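Local coordinates for protein succinylglutamate desuccinylase/aspartoacylase (Shewanella frigidimarina, PDB 3LWU) that probably acts as a zinc-dependent hydrolase of the succinylglutamate desuccinylase/aspartoacylase family, perhaps acting on ester bonds, at residues A[56-61]-A[187-192]; A[42-47]-A[91-96]; A[323-328]-A[335-340]; A[329-334]-A[361-366]. All coordinates share one frame; numbering follows the deposited sequence.

Contact 1. Residues A[56-61]-A[187-192]. With ZN (zinc ion), chain C.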
# COMPACT_ATOMS: atom_id res chain seq x y z
N VAL A 56 -18.31 -29.87 -14.30
CA VAL A 56 -18.14 -28.95 -13.20
C VAL A 56 -16.86 -28.16 -13.33
O VAL A 56 -15.81 -28.71 -13.70
CB VAL A 56 -18.12 -29.73 -11.86
CG1 VAL A 56 -18.01 -28.80 -10.63
CG2 VAL A 56 -19.37 -30.61 -11.78
N TYR A 57 -16.94 -26.88 -12.99
CA TYR A 57 -15.76 -26.00 -12.95
C TYR A 57 -15.73 -25.37 -11.57
O TYR A 57 -16.73 -24.81 -11.11
CB TYR A 57 -15.82 -24.90 -14.00
CG TYR A 57 -14.74 -23.85 -13.86
CD1 TYR A 57 -13.45 -24.09 -14.33
CD2 TYR A 57 -14.99 -22.64 -13.23
CE1 TYR A 57 -12.48 -23.17 -14.22
CE2 TYR A 57 -13.99 -21.70 -13.09
CZ TYR A 57 -12.73 -21.97 -13.59
OH TYR A 57 -11.72 -21.05 -13.49
N ILE A 58 -14.62 -25.55 -10.87
CA ILE A 58 -14.48 -25.08 -9.50
C ILE A 58 -13.23 -24.23 -9.43
O ILE A 58 -12.19 -24.71 -9.85
CB ILE A 58 -14.32 -26.25 -8.54
CG1 ILE A 58 -15.54 -27.17 -8.62
CG2 ILE A 58 -14.15 -25.73 -7.09
CD1 ILE A 58 -15.42 -28.48 -7.73
N GLN A 59 -13.33 -22.99 -8.95
CA GLN A 59 -12.16 -22.12 -8.80
C GLN A 59 -12.11 -21.54 -7.39
O GLN A 59 -13.12 -21.46 -6.73
CB GLN A 59 -12.12 -21.00 -9.85
CG GLN A 59 -13.27 -19.95 -9.78
CD GLN A 59 -13.08 -18.80 -10.74
OE1 GLN A 59 -12.51 -18.98 -11.81
NE2 GLN A 59 -13.56 -17.60 -10.35
N ALA A 60 -10.92 -21.18 -6.94
CA ALA A 60 -10.73 -20.52 -5.66
C ALA A 60 -9.81 -19.32 -5.79
O ALA A 60 -8.96 -19.28 -6.70
CB ALA A 60 -10.13 -21.51 -4.61
N ASN A 61 -9.96 -18.37 -4.86
CA ASN A 61 -8.87 -17.42 -4.48
C ASN A 61 -8.68 -16.32 -5.51
O ASN A 61 -7.62 -15.74 -5.62
CB ASN A 61 -7.56 -18.21 -4.24
CG ASN A 61 -6.55 -17.53 -3.28
OD1 ASN A 61 -5.49 -18.11 -3.06
ND2 ASN A 61 -6.88 -16.35 -2.69
N ILE A 187 -22.02 -26.78 -14.17
CA ILE A 187 -22.06 -26.41 -12.77
C ILE A 187 -20.79 -25.64 -12.50
O ILE A 187 -19.70 -26.11 -12.82
CB ILE A 187 -22.06 -27.66 -11.85
CG1 ILE A 187 -23.36 -28.45 -12.04
CG2 ILE A 187 -21.91 -27.24 -10.38
CD1 ILE A 187 -23.23 -29.96 -11.68
N VAL A 188 -20.95 -24.44 -11.94
CA VAL A 188 -19.82 -23.56 -11.64
C VAL A 188 -19.83 -23.25 -10.15
O VAL A 188 -20.85 -22.83 -9.63
CB VAL A 188 -19.90 -22.24 -12.44
CG1 VAL A 188 -18.85 -21.18 -11.91
CG2 VAL A 188 -19.75 -22.51 -13.92
N LEU A 189 -18.70 -23.48 -9.47
CA LEU A 189 -18.54 -23.15 -8.07
C LEU A 189 -17.37 -22.20 -7.95
O LEU A 189 -16.22 -22.57 -8.30
CB LEU A 189 -18.29 -24.38 -7.21
CG LEU A 189 -19.29 -25.54 -7.33
CD1 LEU A 189 -18.77 -26.75 -6.53
CD2 LEU A 189 -20.70 -25.16 -6.92
N ASP A 190 -17.65 -20.99 -7.48
CA ASP A 190 -16.63 -19.97 -7.22
C ASP A 190 -16.45 -19.91 -5.72
O ASP A 190 -17.36 -19.54 -5.01
CB ASP A 190 -17.09 -18.62 -7.76
CG ASP A 190 -15.98 -17.58 -7.82
OD1 ASP A 190 -14.80 -17.92 -7.60
OD2 ASP A 190 -16.32 -16.39 -8.09
N LEU A 191 -15.28 -20.31 -5.25
CA LEU A 191 -14.99 -20.41 -3.83
C LEU A 191 -14.27 -19.18 -3.28
O LEU A 191 -13.15 -18.86 -3.68
CB LEU A 191 -14.12 -21.63 -3.57
CG LEU A 191 -14.56 -22.99 -4.08
CD1 LEU A 191 -13.68 -24.04 -3.53
CD2 LEU A 191 -16.04 -23.32 -3.75
N HIS A 192 -14.95 -18.52 -2.35
CA HIS A 192 -14.51 -17.31 -1.71
C HIS A 192 -14.49 -17.48 -0.18
O HIS A 192 -14.82 -18.53 0.33
CB HIS A 192 -15.47 -16.18 -2.08
CG HIS A 192 -15.33 -15.68 -3.49
ND1 HIS A 192 -14.84 -14.42 -3.78
CD2 HIS A 192 -15.67 -16.23 -4.68
CE1 HIS A 192 -14.90 -14.22 -5.08
NE2 HIS A 192 -15.37 -15.32 -5.65
ZN ZN C . -14.25 -12.99 -2.42
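The ring of Tyr57 turns an edge to Val188, whose CG1 lies near the ring plane 4.3 Å from CD2, and its hydroxyl reaches Gln59 OE1 on a lone pair in the carbonyl plane. The His192 ring has Asp190 O at its edge, in plane. Leu178, Met181 and Ala182 of helix 170-182 also pack on Tyr57. The two strands run side by side, parallel, in the core of a zinc-carboxypeptidase-like (M14) catalytic fold. Alternating backbone bonds join them, beginning with Tyr57 N to Ile187 O at 2.9 Å. On the face carrying Val56, Ile58 and Ala60 these apolar side chains pack against Ile187, Leu189 and Leu191; Ile58 CG1 lies alongside Leu189 CD1 at 3.9 Å, and helix 68-80 covers this layer.

The face carrying Tyr57 and Gln59 is more polar. Gln59 CG sits between the backbone N and the carbonyl carbon (chi1 65°), and from there the extended chain carries the amide across to Asp190. NE2 donates to Asp190 OD1 at 3.0 Å, from above the carboxylate, with the two planes 70° apart. A glutamine suits this buried spot because one amide accepts from a tyrosine and donates to an aspartate, while NE2 also bonds Tyr124. With a leucine here, the Tyr57 hydroxyl and Asp190 OD1 would probably both lose a partner, and the carboxylate could turn more freely. Its OD2 takes a weak bond from His192 NE2 at 2.8 Å, steadying a ring that shares the zinc ion with His63 and Glu66 and binds it through ND1 at 2.1 Å.

Contact 2. Residues A[42-47]-A[91-96]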
# COMPACT_ATOMS: atom_id res chain seq x y z
N PRO A 42 -2.81 -23.03 -12.14
CA PRO A 42 -2.76 -24.47 -12.31
C PRO A 42 -4.18 -25.03 -12.46
O PRO A 42 -5.08 -24.59 -11.77
CB PRO A 42 -2.11 -24.96 -11.02
CG PRO A 42 -2.43 -23.92 -10.00
CD PRO A 42 -2.58 -22.62 -10.74
N ILE A 43 -4.35 -25.96 -13.39
CA ILE A 43 -5.62 -26.57 -13.72
C ILE A 43 -5.46 -28.09 -13.53
O ILE A 43 -4.49 -28.71 -14.01
CB ILE A 43 -6.07 -26.21 -15.18
CG1 ILE A 43 -6.15 -24.67 -15.37
CG2 ILE A 43 -7.39 -26.87 -15.55
CD1 ILE A 43 -7.22 -23.97 -14.56
N TYR A 44 -6.43 -28.68 -12.82
CA TYR A 44 -6.51 -30.09 -12.56
C TYR A 44 -7.83 -30.55 -13.13
O TYR A 44 -8.87 -29.92 -12.90
CB TYR A 44 -6.49 -30.37 -11.04
CG TYR A 44 -5.21 -29.97 -10.37
CD1 TYR A 44 -4.09 -30.76 -10.45
CD2 TYR A 44 -5.11 -28.76 -9.69
CE1 TYR A 44 -2.87 -30.38 -9.82
CE2 TYR A 44 -3.88 -28.36 -9.09
CZ TYR A 44 -2.78 -29.19 -9.16
OH TYR A 44 -1.60 -28.84 -8.54
N SER A 45 -7.79 -31.65 -13.85
CA SER A 45 -8.98 -32.17 -14.49
C SER A 45 -9.19 -33.65 -14.14
O SER A 45 -8.30 -34.46 -14.36
CB SER A 45 -8.87 -31.96 -16.01
OG SER A 45 -9.94 -32.63 -16.65
N PHE A 46 -10.35 -33.98 -13.56
CA PHE A 46 -10.75 -35.37 -13.39
C PHE A 46 -11.72 -35.69 -14.52
O PHE A 46 -12.84 -35.18 -14.55
CB PHE A 46 -11.43 -35.60 -12.03
CG PHE A 46 -10.48 -35.58 -10.83
CD1 PHE A 46 -10.07 -34.41 -10.27
CD2 PHE A 46 -10.03 -36.75 -10.26
CE1 PHE A 46 -9.20 -34.40 -9.20
CE2 PHE A 46 -9.20 -36.76 -9.19
CZ PHE A 46 -8.77 -35.59 -8.66
N MSE A 47 -11.29 -36.50 -15.46
CA MSE A 47 -12.11 -36.83 -16.64
C MSE A 47 -13.30 -37.62 -16.23
O MSE A 47 -13.14 -38.57 -15.51
CB MSE A 47 -11.39 -37.78 -17.55
CG MSE A 47 -10.58 -37.17 -18.62
SE MSE A 47 -10.01 -38.74 -19.67
CE MSE A 47 -8.18 -37.99 -19.75
N LEU A 91 -10.70 -28.07 -11.83
CA LEU A 91 -10.46 -27.29 -10.64
C LEU A 91 -9.34 -26.30 -10.92
O LEU A 91 -8.31 -26.67 -11.47
CB LEU A 91 -10.13 -28.20 -9.45
CG LEU A 91 -11.25 -29.23 -9.19
CD1 LEU A 91 -10.85 -30.54 -9.84
CD2 LEU A 91 -11.52 -29.44 -7.69
N ALA A 92 -9.56 -25.04 -10.53
CA ALA A 92 -8.60 -23.96 -10.74
C ALA A 92 -8.32 -23.30 -9.39
O ALA A 92 -8.92 -22.28 -9.06
CB ALA A 92 -9.12 -22.93 -11.75
N PRO A 93 -7.42 -23.90 -8.58
CA PRO A 93 -7.05 -23.20 -7.37
C PRO A 93 -6.07 -22.08 -7.69
O PRO A 93 -5.58 -21.99 -8.81
CB PRO A 93 -6.40 -24.29 -6.52
CG PRO A 93 -5.77 -25.16 -7.50
CD PRO A 93 -6.70 -25.18 -8.70
N LEU A 94 -5.79 -21.22 -6.72
CA LEU A 94 -4.80 -20.14 -6.92
C LEU A 94 -5.11 -19.38 -8.22
O LEU A 94 -4.23 -19.16 -9.04
CB LEU A 94 -3.38 -20.73 -6.95
CG LEU A 94 -2.92 -21.51 -5.70
CD1 LEU A 94 -1.57 -22.26 -6.01
CD2 LEU A 94 -2.76 -20.67 -4.39
N ALA A 95 -6.35 -18.96 -8.39
CA ALA A 95 -6.80 -18.47 -9.69
C ALA A 95 -6.43 -17.03 -9.98
O ALA A 95 -6.68 -16.56 -11.08
CB ALA A 95 -8.33 -18.68 -9.85
N ASN A 96 -5.87 -16.31 -9.01
CA ASN A 96 -5.44 -14.95 -9.25
C ASN A 96 -4.07 -14.72 -8.66
O ASN A 96 -3.94 -14.08 -7.60
CB ASN A 96 -6.47 -13.95 -8.70
CG ASN A 96 -6.07 -12.49 -8.96
OD1 ASN A 96 -5.06 -12.25 -9.63
ND2 ASN A 96 -6.86 -11.51 -8.45
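Tyr44 and Leu91 form an antiparallel hydrogen-bonded pair: Tyr44 N gives to Leu91 O at 3.1 Å, and Leu91 N returns the bond to Tyr44 O at 2.8 Å. The ladder stops on one side, probably because the next pair of this kind would be Pro42 with Pro93, and neither has an N-H to give. Packing takes over instead, Pro42 O resting 3.5 Å from Pro93 CD. Pro93 also lies across the Tyr44 side chain at about a right angle, its CG near the ring plane and 4.0 Å from CE2. Farther along, Leu91 CD1 meets the Phe46 ring at its edge, 4.0 Å from Phe46 CD1. Ile43 is folded at its end (chi2 -66°), which brings CD1 tightly against Ala92 CB at 3.5 Å, a place where the small alanine fits.

Beyond this shell, the Tyr44 hydroxyl is held by backbone Ile343 O and Tyr346 N of the second subunit, and Asn70 OD1 accepts from Leu94 N. Strand 38-46 runs between strands 24-32 and 89-92, while strand 89-92 continues the sheet to strand 56-60. Helix 68-80 packs over the Tyr44, Phe46 and Pro93 side through Met77, Asn70 and Ile73.

Contact 3. Residues A[323-328]-A[335-340]; sequences YCASVG and KPLVNI
Cys324 points its side chain at the strand that follows in sequence. Its CB sits over two carbonyls, 3.6 Å from Leu337 O and 3.8 Å from Pro336 O, and near the Pro336 ring. From CB the sulfur turns anti to the carbonyl carbon (chi1 -58°), which carries SG along the strand to a spot 4.2 Å from Val338 C and beside the end of Asn339. A cysteine is compact and only mildly polar, so it suits this partly exposed position beside a proline, backbone and an amide side chain.

The backbone beneath it is bent: Cys324 adopts a helix-like conformation (psi -38°), and this turns two successive N-H groups to one acceptor. Leu337 O therefore receives Ala325 N at 3.2 Å and, more weakly, Cys324 N at 3.1 Å. The stronger of these comes in tilted 26° from the carbonyl plane.

Apolar contacts lie to either end of this shared acceptor. Ala325 CB meets Leu337 CD1 at 4.0 Å, a methyl sufficing where the leucine reaches across. At the other end the Tyr323 and Val338 side chains run alongside each other in the same direction, and CD1 of the ring touches Val338 CG1 at 4.0 Å. That ring also stacks with His366, and its hydroxyl bonds Ser369 O, so a tyrosine serves both as packing and as a polar tip.

Tyr323 and Val338 form an antiparallel non-hydrogen-bonded pair where strands 319-323 and 336-341 part into the long loop of a β-hairpin. Next to it, Leu337 and Val338 opposite Ile355 make a classic β bulge in the same antiparallel sheet.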
# COMPACT_ATOMS: atom_id res chain seq x y z
N TYR A 323 -15.92 -6.23 18.66
CA TYR A 323 -16.96 -6.92 17.92
C TYR A 323 -17.66 -7.86 18.89
O TYR A 323 -17.13 -8.90 19.18
CB TYR A 323 -16.37 -7.66 16.69
CG TYR A 323 -15.79 -6.67 15.69
CD1 TYR A 323 -16.59 -6.00 14.79
CD2 TYR A 323 -14.43 -6.37 15.69
CE1 TYR A 323 -16.08 -5.07 13.91
CE2 TYR A 323 -13.92 -5.45 14.84
CZ TYR A 323 -14.74 -4.79 13.95
OH TYR A 323 -14.21 -3.84 13.11
N CYS A 324 -18.80 -7.47 19.43
CA CYS A 324 -19.50 -8.27 20.43
C CYS A 324 -20.32 -9.38 19.81
O CYS A 324 -20.43 -10.44 20.37
CB CYS A 324 -20.45 -7.41 21.26
SG CYS A 324 -19.61 -6.11 22.06
N ALA A 325 -20.95 -9.13 18.68
CA ALA A 325 -21.88 -10.12 18.13
C ALA A 325 -21.09 -11.15 17.37
O ALA A 325 -20.35 -10.81 16.44
CB ALA A 325 -22.90 -9.48 17.21
N SER A 326 -21.30 -12.41 17.72
CA SER A 326 -20.68 -13.54 17.00
C SER A 326 -21.26 -13.75 15.61
O SER A 326 -22.48 -13.77 15.42
CB SER A 326 -20.92 -14.84 17.78
OG SER A 326 -20.27 -14.80 19.04
N VAL A 327 -20.40 -13.97 14.64
CA VAL A 327 -20.87 -14.27 13.29
C VAL A 327 -21.59 -15.62 13.26
O VAL A 327 -21.19 -16.54 13.97
CB VAL A 327 -19.71 -14.23 12.28
CG1 VAL A 327 -19.22 -12.80 12.17
CG2 VAL A 327 -18.53 -15.26 12.64
N GLY A 328 -22.66 -15.72 12.49
CA GLY A 328 -23.39 -16.96 12.38
C GLY A 328 -24.41 -17.26 13.48
O GLY A 328 -25.03 -18.31 13.43
N LYS A 335 -29.64 -6.15 21.41
CA LYS A 335 -28.37 -6.72 21.92
C LYS A 335 -27.17 -6.11 21.20
O LYS A 335 -27.24 -5.83 20.00
CB LYS A 335 -28.36 -8.25 21.79
CG LYS A 335 -29.38 -8.99 22.70
CD LYS A 335 -28.91 -9.00 24.17
CE LYS A 335 -30.05 -9.19 25.22
NZ LYS A 335 -30.08 -10.59 25.77
N PRO A 336 -26.03 -5.91 21.92
CA PRO A 336 -24.95 -5.14 21.31
C PRO A 336 -24.30 -5.82 20.10
O PRO A 336 -24.02 -7.02 20.09
CB PRO A 336 -23.95 -4.96 22.47
CG PRO A 336 -24.11 -6.16 23.32
CD PRO A 336 -25.65 -6.43 23.25
N LEU A 337 -24.12 -5.04 19.05
CA LEU A 337 -23.40 -5.46 17.88
C LEU A 337 -21.90 -5.17 18.07
O LEU A 337 -21.08 -6.06 17.94
CB LEU A 337 -23.91 -4.70 16.66
CG LEU A 337 -23.34 -5.12 15.32
CD1 LEU A 337 -24.04 -6.43 14.82
CD2 LEU A 337 -23.52 -3.95 14.32
N VAL A 338 -21.57 -3.91 18.36
CA VAL A 338 -20.19 -3.50 18.71
C VAL A 338 -20.19 -2.57 19.91
O VAL A 338 -21.22 -1.96 20.25
CB VAL A 338 -19.48 -2.76 17.56
CG1 VAL A 338 -19.43 -3.62 16.33
CG2 VAL A 338 -20.11 -1.42 17.29
N ASN A 339 -19.04 -2.48 20.57
CA ASN A 339 -18.74 -1.35 21.44
C ASN A 339 -17.69 -0.49 20.76
O ASN A 339 -16.74 -1.00 20.19
CB ASN A 339 -18.27 -1.85 22.81
CG ASN A 339 -19.30 -2.75 23.49
OD1 ASN A 339 -20.47 -2.43 23.51
ND2 ASN A 339 -18.87 -3.87 24.04
N ILE A 340 -17.86 0.81 20.80
CA ILE A 340 -16.86 1.73 20.29
C ILE A 340 -16.13 2.38 21.45
O ILE A 340 -16.76 2.98 22.32
CB ILE A 340 -17.51 2.83 19.44
CG1 ILE A 340 -18.42 2.22 18.37
CG2 ILE A 340 -16.45 3.73 18.82
CD1 ILE A 340 -19.07 3.27 17.43

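Contact 4. Residues A[329-334]-A[361-366]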
# COMPACT_ATOMS: atom_id res chain seq x y z
N GLU A 329 -24.61 -16.35 14.45
CA GLU A 329 -25.56 -16.54 15.58
C GLU A 329 -26.63 -15.46 15.53
O GLU A 329 -26.30 -14.30 15.27
CB GLU A 329 -24.84 -16.37 16.93
CG GLU A 329 -24.44 -17.65 17.67
CD GLU A 329 -23.69 -17.36 18.97
OE1 GLU A 329 -24.14 -16.47 19.76
OE2 GLU A 329 -22.63 -18.01 19.20
N PRO A 330 -27.91 -15.80 15.79
CA PRO A 330 -28.94 -14.76 15.87
C PRO A 330 -28.65 -13.65 16.88
O PRO A 330 -28.12 -13.92 17.98
CB PRO A 330 -30.19 -15.53 16.31
CG PRO A 330 -30.00 -16.91 15.78
CD PRO A 330 -28.50 -17.15 15.65
N LEU A 331 -29.00 -12.42 16.51
CA LEU A 331 -28.84 -11.27 17.37
C LEU A 331 -30.18 -10.57 17.51
O LEU A 331 -30.64 -9.89 16.59
CB LEU A 331 -27.79 -10.31 16.83
CG LEU A 331 -27.33 -9.21 17.79
CD1 LEU A 331 -26.44 -9.77 18.96
CD2 LEU A 331 -26.60 -8.12 17.00
N THR A 332 -30.79 -10.75 18.67
CA THR A 332 -32.04 -10.10 19.01
C THR A 332 -31.83 -8.60 19.02
O THR A 332 -30.82 -8.12 19.55
CB THR A 332 -32.52 -10.53 20.44
OG1 THR A 332 -32.57 -11.95 20.50
CG2 THR A 332 -33.90 -9.93 20.79
N ALA A 333 -32.79 -7.89 18.45
CA ALA A 333 -32.84 -6.42 18.43
C ALA A 333 -32.50 -5.86 19.81
O ALA A 333 -33.04 -6.30 20.82
CB ALA A 333 -34.23 -5.95 18.01
N GLY A 334 -31.60 -4.89 19.85
CA GLY A 334 -31.22 -4.30 21.12
C GLY A 334 -30.01 -4.93 21.77
O GLY A 334 -29.39 -4.29 22.60
N CYS A 361 -31.47 -9.78 13.72
CA CYS A 361 -30.67 -10.11 12.55
C CYS A 361 -29.82 -11.32 12.83
O CYS A 361 -29.76 -11.77 13.96
CB CYS A 361 -29.81 -8.92 12.15
SG CYS A 361 -28.42 -8.53 13.24
N VAL A 362 -29.18 -11.84 11.78
CA VAL A 362 -28.07 -12.78 11.92
C VAL A 362 -26.84 -12.10 11.34
O VAL A 362 -26.71 -11.97 10.11
CB VAL A 362 -28.38 -14.13 11.21
CG1 VAL A 362 -27.20 -15.07 11.27
CG2 VAL A 362 -29.64 -14.79 11.81
N PRO A 363 -25.90 -11.65 12.20
CA PRO A 363 -24.69 -11.10 11.67
C PRO A 363 -23.87 -12.16 10.94
O PRO A 363 -23.68 -13.28 11.47
CB PRO A 363 -23.95 -10.60 12.93
CG PRO A 363 -24.97 -10.45 13.95
CD PRO A 363 -25.93 -11.56 13.66
N ILE A 364 -23.40 -11.83 9.72
CA ILE A 364 -22.70 -12.82 8.90
C ILE A 364 -21.19 -12.64 8.92
O ILE A 364 -20.46 -13.62 9.00
CB ILE A 364 -23.23 -12.82 7.44
CG1 ILE A 364 -24.64 -13.37 7.43
CG2 ILE A 364 -22.33 -13.64 6.50
CD1 ILE A 364 -24.74 -14.81 8.04
N LEU A 365 -20.74 -11.40 8.83
CA LEU A 365 -19.32 -11.09 8.78
C LEU A 365 -19.09 -9.71 9.36
O LEU A 365 -19.99 -8.85 9.41
CB LEU A 365 -18.78 -11.17 7.33
CG LEU A 365 -19.43 -10.31 6.27
CD1 LEU A 365 -18.74 -8.92 6.14
CD2 LEU A 365 -19.47 -11.00 4.88
N HIS A 366 -17.86 -9.50 9.82
CA HIS A 366 -17.44 -8.17 10.22
C HIS A 366 -16.05 -7.81 9.72
O HIS A 366 -15.28 -8.65 9.27
CB HIS A 366 -17.58 -7.96 11.75
CG HIS A 366 -16.60 -8.71 12.61
ND1 HIS A 366 -15.28 -8.33 12.77
CD2 HIS A 366 -16.78 -9.79 13.42
CE1 HIS A 366 -14.69 -9.15 13.63
NE2 HIS A 366 -15.58 -10.06 14.03
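Leu331 and Cys361 meet as a single antiparallel β bridge, a hydrogen-bonded pair that ties the loop between strands 319-323 and 336-341 to the chain at strand 362-366. Two backbone bonds make it. Leu331 N reaches Cys361 O at 2.7 Å, short and nearly straight, and Cys361 N answers to Leu331 O at 3.0 Å. Continued toward Glu329, the pairing would next need an N-H from residue 363, and proline has none, which helps explain why the bridge stands alone.

The apolar contacts gather round Leu331. Because its CG is anti to the backbone N (chi1 -168°), the branch extends over the cysteine and the proline: CB lies 3.9 Å from Pro363 CD, and CD2 lies 4.2 Å from Cys361 SG. The leucine and the proline cross at about a right angle, a branched chain against a compact, rigid ring. Beyond them, Ala325 packs on Leu331, Tyr379 on Pro363 and Val381 on Cys361, whose small side chain fits this buried place beside Leu331. Off to one side, Val362 CG2 rests 4.1 Å from Pro330 CA.

A glycine in place of Pro363 would probably open a gap beside Leu331 CB and give the strand more freedom to flex. One carbon-to-oxygen contact remains, Pro363 CD 3.2 Å from Glu329 O.

How the contacts relate
The four contacts fall into two pairs. Contacts 1 and 2, centres 9 Å apart, are adjoining seams of the catalytic core: strand 56-60 lies between strand 89-92 of contact 2 and strand 187-194 of contact 1, and Ile58 O is 2.7 Å from Ala92 N, a probable hydrogen bond. Contact 1 holds a zinc ligand, whereas the Leu94 side chain of contact 2 stays about 14 Å from the metal. Contacts 3 and 4, centres 8 Å apart, draw their first segments from consecutive residues between strands 319-323 and 336-341; Gly328 N lies 2.8 Å from Pro363 O, probably hydrogen-bonded. This pair comes no nearer to contact 1 than about 10 Å between nearest atoms, at contact 4.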